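PDB 2E7Z: acetylene hydratase from Pelobacter acetylenicus, which catalyses the hydration of acetylene to acetaldehyde, using a tungsten-bis(molybdopterin guanine dinucleotide) cofactor and one [4Fe-4S] cluster. Local coordinates for residues N425-K428 against G429-Q433; P467-E470 against G471-F474; F494-E497 against L498-M502. All blocks are in the same frame, centred on the assembly; numbering follows the deposited sequence.

Contact 1: N425-K428 against G429-Q433; sequences NALK and GLMNQ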
ATOM      1  N   ASN A 425     -14.078   8.463 -12.471  1.00  7.62           N
ATOM      2  CA  ASN A 425     -13.088   9.140 -13.278  1.00  7.96           C
ATOM      3  C   ASN A 425     -12.057   8.127 -13.784  1.00  7.24           C
ATOM      4  O   ASN A 425     -11.545   8.260 -14.883  1.00  7.77           O
ATOM      5  CB  ASN A 425     -12.417  10.272 -12.492  1.00  7.64           C
ATOM      6  CG  ASN A 425     -11.700  11.206 -13.375  1.00  8.49           C
ATOM      7  OD1 ASN A 425     -12.240  11.635 -14.410  1.00  9.77           O
ATOM      8  ND2 ASN A 425     -10.473  11.553 -12.985  1.00 10.21           N
ATOM      9  N   ALA A 426     -11.757   7.108 -12.982  1.00  6.88           N
ATOM     10  CA  ALA A 426     -10.846   6.083 -13.454  1.00  7.77           C
ATOM     11  C   ALA A 426     -11.474   5.372 -14.657  1.00  7.07           C
ATOM     12  O   ALA A 426     -10.782   5.102 -15.630  1.00  6.94           O
ATOM     13  CB  ALA A 426     -10.478   5.111 -12.353  1.00  7.98           C
ATOM     14  N   LEU A 427     -12.784   5.103 -14.594  1.00  7.32           N
ATOM     15  CA  LEU A 427     -13.497   4.512 -15.725  1.00  7.02           C
ATOM     16  C   LEU A 427     -13.408   5.447 -16.947  1.00  6.97           C
ATOM     17  O   LEU A 427     -13.089   5.005 -18.052  1.00  6.81           O
ATOM     18  CB  LEU A 427     -14.954   4.202 -15.365  1.00  7.35           C
ATOM     19  CG  LEU A 427     -15.756   3.662 -16.553  1.00  7.74           C
ATOM     20  CD1 LEU A 427     -15.171   2.367 -17.147  1.00  8.76           C
ATOM     21  CD2 LEU A 427     -17.190   3.459 -16.077  1.00  8.75           C
ATOM     22  N   LYS A 428     -13.671   6.746 -16.744  1.00  7.13           N
ATOM     23  CA  LYS A 428     -13.608   7.688 -17.849  1.00  7.39           C
ATOM     24  C   LYS A 428     -12.189   7.690 -18.464  1.00  6.78           C
ATOM     25  O   LYS A 428     -12.017   7.704 -19.686  1.00  7.55           O
ATOM     26  CB  LYS A 428     -13.988   9.111 -17.391  1.00  7.36           C
ATOM     27  CG  LYS A 428     -13.904  10.109 -18.527  1.00  8.11           C
ATOM     28  CD  LYS A 428     -14.322  11.490 -18.127  1.00  8.92           C
ATOM     29  CE  LYS A 428     -14.048  12.398 -19.310  1.00 11.47           C
ATOM     30  NZ  LYS A 428     -14.614  13.757 -19.140  1.00 11.48           N
ATOM     31  N   GLY A 429     -11.181   7.673 -17.596  1.00  6.86           N
ATOM     32  CA  GLY A 429      -9.783   7.651 -18.042  1.00  6.89           C
ATOM     33  C   GLY A 429      -9.500   6.423 -18.895  1.00  6.70           C
ATOM     34  O   GLY A 429      -8.970   6.513 -19.987  1.00  6.77           O
ATOM     35  N   LEU A 430      -9.891   5.246 -18.391  1.00  6.45           N
ATOM     36  CA  LEU A 430      -9.708   3.994 -19.140  1.00  6.92           C
ATOM     37  C   LEU A 430     -10.470   4.014 -20.478  1.00  7.33           C
ATOM     38  O   LEU A 430      -9.933   3.598 -21.509  1.00  7.64           O
ATOM     39  CB  LEU A 430     -10.132   2.788 -18.269  1.00  7.13           C
ATOM     40  CG  LEU A 430      -9.134   2.550 -17.119  1.00  8.95           C
ATOM     41  CD1 LEU A 430      -9.791   1.561 -16.116  1.00  9.74           C
ATOM     42  CD2 LEU A 430      -7.821   1.989 -17.644  1.00 10.18           C
ATOM     43  N   MET A 431     -11.690   4.539 -20.481  1.00  7.36           N
ATOM     44  CA  MET A 431     -12.484   4.603 -21.718  1.00  7.58           C
ATOM     45  C   MET A 431     -11.884   5.566 -22.760  1.00  8.48           C
ATOM     46  O   MET A 431     -12.242   5.488 -23.932  1.00  8.80           O
ATOM     47  CB  MET A 431     -13.948   4.968 -21.416  1.00  8.38           C
ATOM     48  CG  MET A 431     -14.716   3.860 -20.699  1.00  9.02           C
ATOM     49  SD  MET A 431     -14.840   2.379 -21.722  1.00 10.03           S
ATOM     50  CE  MET A 431     -15.804   2.981 -23.118  1.00 11.52           C
ATOM     51  N   ASN A 432     -10.967   6.441 -22.356  1.00  7.94           N
ATOM     52  CA  ASN A 432     -10.330   7.358 -23.313  1.00  7.56           C
ATOM     53  C   ASN A 432      -8.961   6.869 -23.793  1.00  7.36           C
ATOM     54  O   ASN A 432      -8.283   7.587 -24.508  1.00  9.10           O
ATOM     55  CB  ASN A 432     -10.214   8.747 -22.681  1.00  7.65           C
ATOM     56  CG  ASN A 432      -9.995   9.848 -23.700  1.00  8.67           C
ATOM     57  OD1 ASN A 432      -9.259  10.808 -23.436  1.00 12.20           O
ATOM     58  ND2 ASN A 432     -10.645   9.760 -24.817  1.00  8.19           N
ATOM     59  N   GLN A 433      -8.588   5.646 -23.421  1.00  6.94           N
ATOM     60  CA  GLN A 433      -7.309   5.054 -23.839  1.00  7.78           C
ATOM     61  C   GLN A 433      -7.359   4.486 -25.236  1.00  8.49           C
ATOM     62  O   GLN A 433      -8.395   4.009 -25.671  1.00  8.67           O
ATOM     63  CB  GLN A 433      -6.861   3.955 -22.855  1.00  7.92           C
ATOM     64  CG  GLN A 433      -6.621   4.445 -21.430  1.00  6.95           C
ATOM     65  CD  GLN A 433      -5.660   5.625 -21.444  1.00  7.65           C
ATOM     66  OE1 GLN A 433      -4.462   5.439 -21.592  1.00  7.54           O
ATOM     67  NE2 GLN A 433      -6.188   6.844 -21.320  1.00  7.25           N
TER
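Leu427 turns its CG opposite its own backbone nitrogen (chi1 176°), while Met431, one helical turn later, sets CG beside its nitrogen instead (chi1 -70°). These two choices bring the side chains alongside each other, pointing the same way, with Leu427 CD1 3.9 Å from Met431 CG. The methionine bends again at chi2 and chi3, so that its thioether end leads away from the preceding turn; Leu449 lies against both side chains. Beneath them runs the i to i+4 ladder: Gly429 N to Asn425 O (2.8 Å), Leu430 N to Ala426 O (2.9 Å) and Met431 N to Leu427 O (2.8 Å). The ladder then weakens: Asn432 N reaches Lys428 O at 3.1 Å, with an N-H...O angle of only 123°. Asn432 N also bonds Gly429 O at 3.1 Å, an i to i+3 link. Gln433 folds its amide back, and its NE2 donates to Gly429 O at 3.1 Å, lying above that carbonyl plane on the face opposite Asn432 N. Helix 423-431 connects strands 408-412 and 435-440 in a beta-alpha-beta unit, and Leu430 leans on Phe409 of the first strand. Gln433 NE2 also donates to Val406 O, so a single side-chain amide satisfies carbonyls both in the last turns of the helix and just ahead of that strand.

Contact 2: P467-E470 against G471-F474; sequences PNWE and GIPF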
ATOM      1  N   PRO A 467      14.412  -8.771  -0.804  1.00  8.91           N
ATOM      2  CA  PRO A 467      13.132  -8.052  -0.722  1.00  9.09           C
ATOM      3  C   PRO A 467      12.716  -7.362  -2.019  1.00  9.00           C
ATOM      4  O   PRO A 467      13.575  -6.889  -2.770  1.00  9.77           O
ATOM      5  CB  PRO A 467      13.409  -6.999   0.356  1.00  9.08           C
ATOM      6  CG  PRO A 467      14.894  -6.662   0.166  1.00 10.17           C
ATOM      7  CD  PRO A 467      15.537  -7.994  -0.241  1.00  9.06           C
ATOM      8  N   ASN A 468      11.405  -7.317  -2.272  1.00  8.90           N
ATOM      9  CA  ASN A 468      10.883  -6.613  -3.437  1.00  8.23           C
ATOM     10  C   ASN A 468      10.212  -5.281  -3.174  1.00  9.25           C
ATOM     11  O   ASN A 468       9.688  -4.636  -4.087  1.00  9.13           O
ATOM     12  CB  ASN A 468      10.031  -7.573  -4.217  1.00  8.46           C
ATOM     13  CG  ASN A 468      10.890  -8.685  -4.797  1.00  8.05           C
ATOM     14  OD1 ASN A 468      10.804  -9.852  -4.393  1.00 10.99           O
ATOM     15  ND2 ASN A 468      11.803  -8.297  -5.682  1.00  6.30           N
ATOM     16  N   TRP A 469      10.302  -4.867  -1.909  1.00  8.35           N
ATOM     17  CA  TRP A 469      10.169  -3.465  -1.548  1.00  8.92           C
ATOM     18  C   TRP A 469      11.544  -3.074  -1.044  1.00  8.69           C
ATOM     19  O   TRP A 469      11.989  -3.544   0.014  1.00  9.26           O
ATOM     20  CB  TRP A 469       9.126  -3.277  -0.445  1.00  9.42           C
ATOM     21  CG  TRP A 469       7.680  -3.292  -0.915  1.00  8.42           C
ATOM     22  CD1 TRP A 469       7.210  -3.021  -2.166  1.00  8.45           C
ATOM     23  CD2 TRP A 469       6.532  -3.544  -0.098  1.00  8.95           C
ATOM     24  NE1 TRP A 469       5.835  -3.090  -2.177  1.00  9.52           N
ATOM     25  CE2 TRP A 469       5.396  -3.420  -0.921  1.00  8.91           C
ATOM     26  CE3 TRP A 469       6.357  -3.891   1.250  1.00 11.20           C
ATOM     27  CZ2 TRP A 469       4.108  -3.623  -0.444  1.00 10.07           C
ATOM     28  CZ3 TRP A 469       5.075  -4.094   1.714  1.00 10.89           C
ATOM     29  CH2 TRP A 469       3.971  -3.955   0.881  1.00 11.63           C
ATOM     30  N   GLU A 470      12.227  -2.250  -1.827  1.00  8.31           N
ATOM     31  CA  GLU A 470      13.609  -1.910  -1.507  1.00  9.13           C
ATOM     32  C   GLU A 470      13.658  -1.023  -0.291  1.00  9.06           C
ATOM     33  O   GLU A 470      13.053   0.061  -0.259  1.00  9.90           O
ATOM     34  CB  GLU A 470      14.275  -1.280  -2.720  1.00  8.96           C
ATOM     35  CG  GLU A 470      15.742  -0.909  -2.478  1.00  9.98           C
ATOM     36  CD  GLU A 470      16.678  -1.312  -3.617  1.00  9.47           C
ATOM     37  OE1 GLU A 470      16.987  -2.516  -3.738  1.00 10.27           O
ATOM     38  OE2 GLU A 470      17.141  -0.430  -4.379  1.00  9.84           O
ATOM     39  N   GLY A 471      14.368  -1.507   0.720  1.00  9.12           N
ATOM     40  CA  GLY A 471      14.354  -0.861   2.040  1.00 10.02           C
ATOM     41  C   GLY A 471      14.246  -1.935   3.109  1.00 10.12           C
ATOM     42  O   GLY A 471      14.905  -1.866   4.144  1.00 10.50           O
ATOM     43  N   ILE A 472      13.460  -2.974   2.852  1.00 10.28           N
ATOM     44  CA  ILE A 472      13.320  -4.034   3.847  1.00 10.52           C
ATOM     45  C   ILE A 472      14.703  -4.656   4.078  1.00 10.59           C
ATOM     46  O   ILE A 472      15.356  -5.044   3.126  1.00 11.03           O
ATOM     47  CB  ILE A 472      12.331  -5.113   3.385  1.00 10.24           C
ATOM     48  CG1 ILE A 472      10.953  -4.512   3.112  1.00 11.18           C
ATOM     49  CG2 ILE A 472      12.212  -6.227   4.450  1.00 10.31           C
ATOM     50  CD1 ILE A 472       9.944  -5.525   2.534  1.00 12.64           C
ATOM     51  N   PRO A 473      15.172  -4.688   5.340  1.00 12.10           N
ATOM     52  CA  PRO A 473      16.542  -5.110   5.611  1.00 12.33           C
ATOM     53  C   PRO A 473      16.766  -6.635   5.706  1.00 12.40           C
ATOM     54  O   PRO A 473      17.669  -7.074   6.416  1.00 13.40           O
ATOM     55  CB  PRO A 473      16.836  -4.442   6.959  1.00 13.36           C
ATOM     56  CG  PRO A 473      15.529  -4.405   7.638  1.00 14.18           C
ATOM     57  CD  PRO A 473      14.489  -4.210   6.562  1.00 12.45           C
ATOM     58  N   PHE A 474      15.955  -7.424   5.012  1.00 11.69           N
ATOM     59  CA  PHE A 474      16.190  -8.854   4.899  1.00 11.74           C
ATOM     60  C   PHE A 474      15.429  -9.341   3.695  1.00 11.90           C
ATOM     61  O   PHE A 474      14.527  -8.656   3.192  1.00 11.92           O
ATOM     62  CB  PHE A 474      15.687  -9.601   6.144  1.00 12.94           C
ATOM     63  CG  PHE A 474      14.199  -9.516   6.332  1.00 12.95           C
ATOM     64  CD1 PHE A 474      13.634  -8.452   7.021  1.00 13.96           C
ATOM     65  CD2 PHE A 474      13.357 -10.501   5.824  1.00 13.69           C
ATOM     66  CE1 PHE A 474      12.261  -8.376   7.185  1.00 15.15           C
ATOM     67  CE2 PHE A 474      11.978 -10.417   5.974  1.00 16.25           C
ATOM     68  CZ  PHE A 474      11.433  -9.345   6.663  1.00 17.02           C
TER
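Ile472 packs against Trp469 through one branch and against Pro467 through its CB. Its CG1 lies beside its own backbone nitrogen (chi1 -59°), and the extended chain carries CD1 to 3.8 Å from Trp469 CB, the two side chains meeting at a slant. Pro467, which follows a cis peptide bond, adds a second wall: its CB is 3.7 Å from Ile472 CB, and its CG packs 3.4 Å from Ile472 O. CG2 of Ile472, on the other branch, sits over one face of the Phe474 ring, 3.4 Å above its plane and displaced toward the rim. The backbone turns between these groups, closed by a nearly straight hydrogen bond from Ile472 N to Trp469 O (3.2 Å, 170°). That i to i+3 link marks a beta turn with Glu470 and Gly471 at its corners, in the loop between strands 452-455 and 474-476. Gly471 has a positive phi of 137°, where a CB would run into the carbonyl of Glu470. The indole of Trp469 leads away from the turn to pack on Asp10, an active-site residue, with the tungsten about 6 Å from its side chain. Glu470, bent at chi2, bonds Ser335 OG through OE2 and Ile334 N through OE1.

Contact 3: F494-E497 against L498-M502; sequences FIRE and LAVRM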
ATOM      1  N   PHE A 494       7.016 -10.755 -19.867  1.00  8.77           N
ATOM      2  CA  PHE A 494       6.258  -9.692 -20.512  1.00  8.62           C
ATOM      3  C   PHE A 494       7.149  -8.467 -20.758  1.00  8.24           C
ATOM      4  O   PHE A 494       7.195  -7.956 -21.879  1.00  8.69           O
ATOM      5  CB  PHE A 494       5.029  -9.303 -19.645  1.00  9.66           C
ATOM      6  CG  PHE A 494       4.362  -8.021 -20.077  1.00 10.51           C
ATOM      7  CD1 PHE A 494       3.823  -7.880 -21.341  1.00 10.92           C
ATOM      8  CD2 PHE A 494       4.338  -6.905 -19.235  1.00 15.18           C
ATOM      9  CE1 PHE A 494       3.217  -6.701 -21.757  1.00 12.20           C
ATOM     10  CE2 PHE A 494       3.723  -5.707 -19.654  1.00 17.67           C
ATOM     11  CZ  PHE A 494       3.157  -5.621 -20.921  1.00 15.29           C
ATOM     12  N   ILE A 495       7.834  -7.994 -19.721  1.00  7.55           N
ATOM     13  CA  ILE A 495       8.615  -6.761 -19.873  1.00  8.05           C
ATOM     14  C   ILE A 495       9.727  -6.933 -20.925  1.00  7.93           C
ATOM     15  O   ILE A 495       9.919  -6.072 -21.790  1.00  8.56           O
ATOM     16  CB  ILE A 495       9.243  -6.334 -18.503  1.00  7.77           C
ATOM     17  CG1 ILE A 495       8.145  -5.852 -17.563  1.00  8.31           C
ATOM     18  CG2 ILE A 495      10.310  -5.225 -18.678  1.00  9.49           C
ATOM     19  CD1 ILE A 495       8.503  -6.009 -16.067  1.00  8.12           C
ATOM     20  N   ARG A 496      10.469  -8.036 -20.850  1.00  8.06           N
ATOM     21  CA  ARG A 496      11.573  -8.229 -21.777  1.00  8.52           C
ATOM     22  C   ARG A 496      11.081  -8.355 -23.212  1.00  8.82           C
ATOM     23  O   ARG A 496      11.671  -7.796 -24.141  1.00  9.50           O
ATOM     24  CB  ARG A 496      12.399  -9.459 -21.425  1.00  9.25           C
ATOM     25  CG  ARG A 496      13.666  -9.512 -22.277  1.00 10.60           C
ATOM     26  CD  ARG A 496      14.463 -10.794 -22.115  1.00 13.81           C
ATOM     27  NE  ARG A 496      15.825 -10.525 -22.612  1.00 16.60           N
ATOM     28  CZ  ARG A 496      16.239 -10.660 -23.873  1.00 18.80           C
ATOM     29  NH1 ARG A 496      15.433 -11.171 -24.810  1.00 19.94           N
ATOM     30  NH2 ARG A 496      17.494 -10.334 -24.187  1.00 21.04           N
ATOM     31  N   GLU A 497      10.024  -9.132 -23.407  1.00  8.42           N
ATOM     32  CA  GLU A 497       9.494  -9.331 -24.759  1.00  9.57           C
ATOM     33  C   GLU A 497       9.035  -8.000 -25.357  1.00  9.35           C
ATOM     34  O   GLU A 497       9.242  -7.725 -26.540  1.00 10.09           O
ATOM     35  CB  GLU A 497       8.343 -10.337 -24.745  1.00 11.29           C
ATOM     36  CG  GLU A 497       8.785 -11.761 -24.462  1.00 12.32           C
ATOM     37  CD  GLU A 497       9.554 -12.382 -25.606  1.00 15.47           C
ATOM     38  OE1 GLU A 497       9.225 -12.111 -26.777  1.00 16.63           O
ATOM     39  OE2 GLU A 497      10.474 -13.172 -25.321  1.00 20.46           O
ATOM     40  N   LEU A 498       8.421  -7.154 -24.544  1.00  9.07           N
ATOM     41  CA  LEU A 498       8.032  -5.838 -25.031  1.00  9.93           C
ATOM     42  C   LEU A 498       9.259  -4.956 -25.284  1.00 10.10           C
ATOM     43  O   LEU A 498       9.330  -4.285 -26.306  1.00 10.14           O
ATOM     44  CB  LEU A 498       7.043  -5.177 -24.053  1.00 10.39           C
ATOM     45  CG  LEU A 498       6.428  -3.851 -24.478  1.00 12.25           C
ATOM     46  CD1 LEU A 498       5.750  -3.895 -25.859  1.00 13.76           C
ATOM     47  CD2 LEU A 498       5.415  -3.437 -23.420  1.00 14.41           C
ATOM     48  N   ALA A 499      10.220  -4.961 -24.359  1.00 10.06           N
ATOM     49  CA  ALA A 499      11.438  -4.160 -24.499  1.00 10.54           C
ATOM     50  C   ALA A 499      12.153  -4.494 -25.793  1.00 11.52           C
ATOM     51  O   ALA A 499      12.591  -3.598 -26.510  1.00 11.37           O
ATOM     52  CB  ALA A 499      12.340  -4.414 -23.328  1.00 10.83           C
ATOM     53  N   VAL A 500      12.285  -5.779 -26.107  1.00 11.36           N
ATOM     54  CA  VAL A 500      12.944  -6.169 -27.355  1.00 12.66           C
ATOM     55  C   VAL A 500      12.229  -5.557 -28.564  1.00 12.53           C
ATOM     56  O   VAL A 500      12.869  -4.961 -29.442  1.00 12.46           O
ATOM     57  CB  VAL A 500      13.062  -7.704 -27.464  1.00 12.52           C
ATOM     58  CG1 VAL A 500      13.515  -8.132 -28.867  1.00 14.84           C
ATOM     59  CG2 VAL A 500      14.009  -8.256 -26.379  1.00 13.20           C
ATOM     60  N   ARG A 501      10.903  -5.639 -28.578  1.00 11.65           N
ATOM     61  CA  ARG A 501      10.124  -5.096 -29.696  1.00 11.81           C
ATOM     62  C   ARG A 501      10.165  -3.584 -29.791  1.00 12.50           C
ATOM     63  O   ARG A 501       9.957  -3.026 -30.862  1.00 13.42           O
ATOM     64  CB  ARG A 501       8.679  -5.589 -29.633  1.00 11.59           C
ATOM     65  CG  ARG A 501       8.537  -7.090 -29.873  1.00 11.53           C
ATOM     66  CD  ARG A 501       7.164  -7.575 -29.415  1.00 11.31           C
ATOM     67  NE  ARG A 501       6.847  -8.938 -29.833  1.00 11.57           N
ATOM     68  CZ  ARG A 501       7.317 -10.039 -29.249  1.00 11.04           C
ATOM     69  NH1 ARG A 501       8.150  -9.961 -28.193  1.00 12.79           N
ATOM     70  NH2 ARG A 501       6.944 -11.217 -29.716  1.00 14.66           N
ATOM     71  N   MET A 502      10.422  -2.928 -28.673  1.00 12.71           N
ATOM     72  CA  MET A 502      10.543  -1.472 -28.633  1.00 13.01           C
ATOM     73  C   MET A 502      11.961  -0.998 -28.940  1.00 13.65           C
ATOM     74  O   MET A 502      12.234   0.198 -28.858  1.00 15.33           O
ATOM     75  CB  MET A 502      10.076  -0.925 -27.260  1.00 11.97           C
ATOM     76  CG  MET A 502       8.587  -1.259 -26.929  1.00 12.05           C
ATOM     77  SD  MET A 502       7.384  -0.707 -28.176  1.00 13.48           S
ATOM     78  CE  MET A 502       7.414   1.093 -27.909  1.00 13.91           C
TER
HETATM   79  O   HOH W   1       7.641 -13.730 -28.546  1.00 29.45           O
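Glu497 and Arg501 cross at a slant, their carboxylate and guanidinium planes 60° apart. Despite that twist the salt bridge is nearly straight: Arg501 NH1 meets Glu497 OE1 at 2.8 Å and 170°, on the anti side of the carboxylate and within the plane of the guanidinium. The same NH1 donates to Glu497 O at 3.0 Å, approaching from above that carbonyl plane, so that this one nitrogen grips both the backbone and the side chain of Glu497. A water in the guanidinium plane bridges the pair, donating to Glu497 OE1 and accepting from Arg501 NH2. Further salt bridges to Asp85 and Asp81 fix the rotation of the arginine head and direct it to helix 80-98. Arg496 runs out extended, CG opposite its backbone nitrogen (chi1 -171°), and Val500 CG2 lies over one face of its guanidinium, 3.6 Å from Arg496 NH1; Arg496 NH2 finishes on Phe508 O. On the buried flank Phe494 and Leu498 lie side by side, Phe494 CZ 4.0 Å from Leu498 CD2, against Leu412 and Phe410 of strand 408-412. Such i to i+4 pairing, charged along one flank and apolar along another, is typical of an amphipathic helix, here helix 491-501 packed against a sheet and neighbouring helices.

In the fold
Followed from the N terminus, the three contacts come strictly in series: each is local, closing a turn within one continuous run of chain, and none nests in or crosses another. Contact 1 lies on helix 423-431, shortly before strand 435-440. After strand 452-455 the chain reaches contact 2, a turn near the active site that leads into strand 474-476. Contact 3 follows on helix 491-501, which joins helices 80-98 and 118-126 to strand 408-412. That strand is the common neighbour of contacts 1 and 3, although their centres lie 25 Å apart. Contacts 1 and 2, with centres 33 Å apart, fall on opposite sides of the chain's centre.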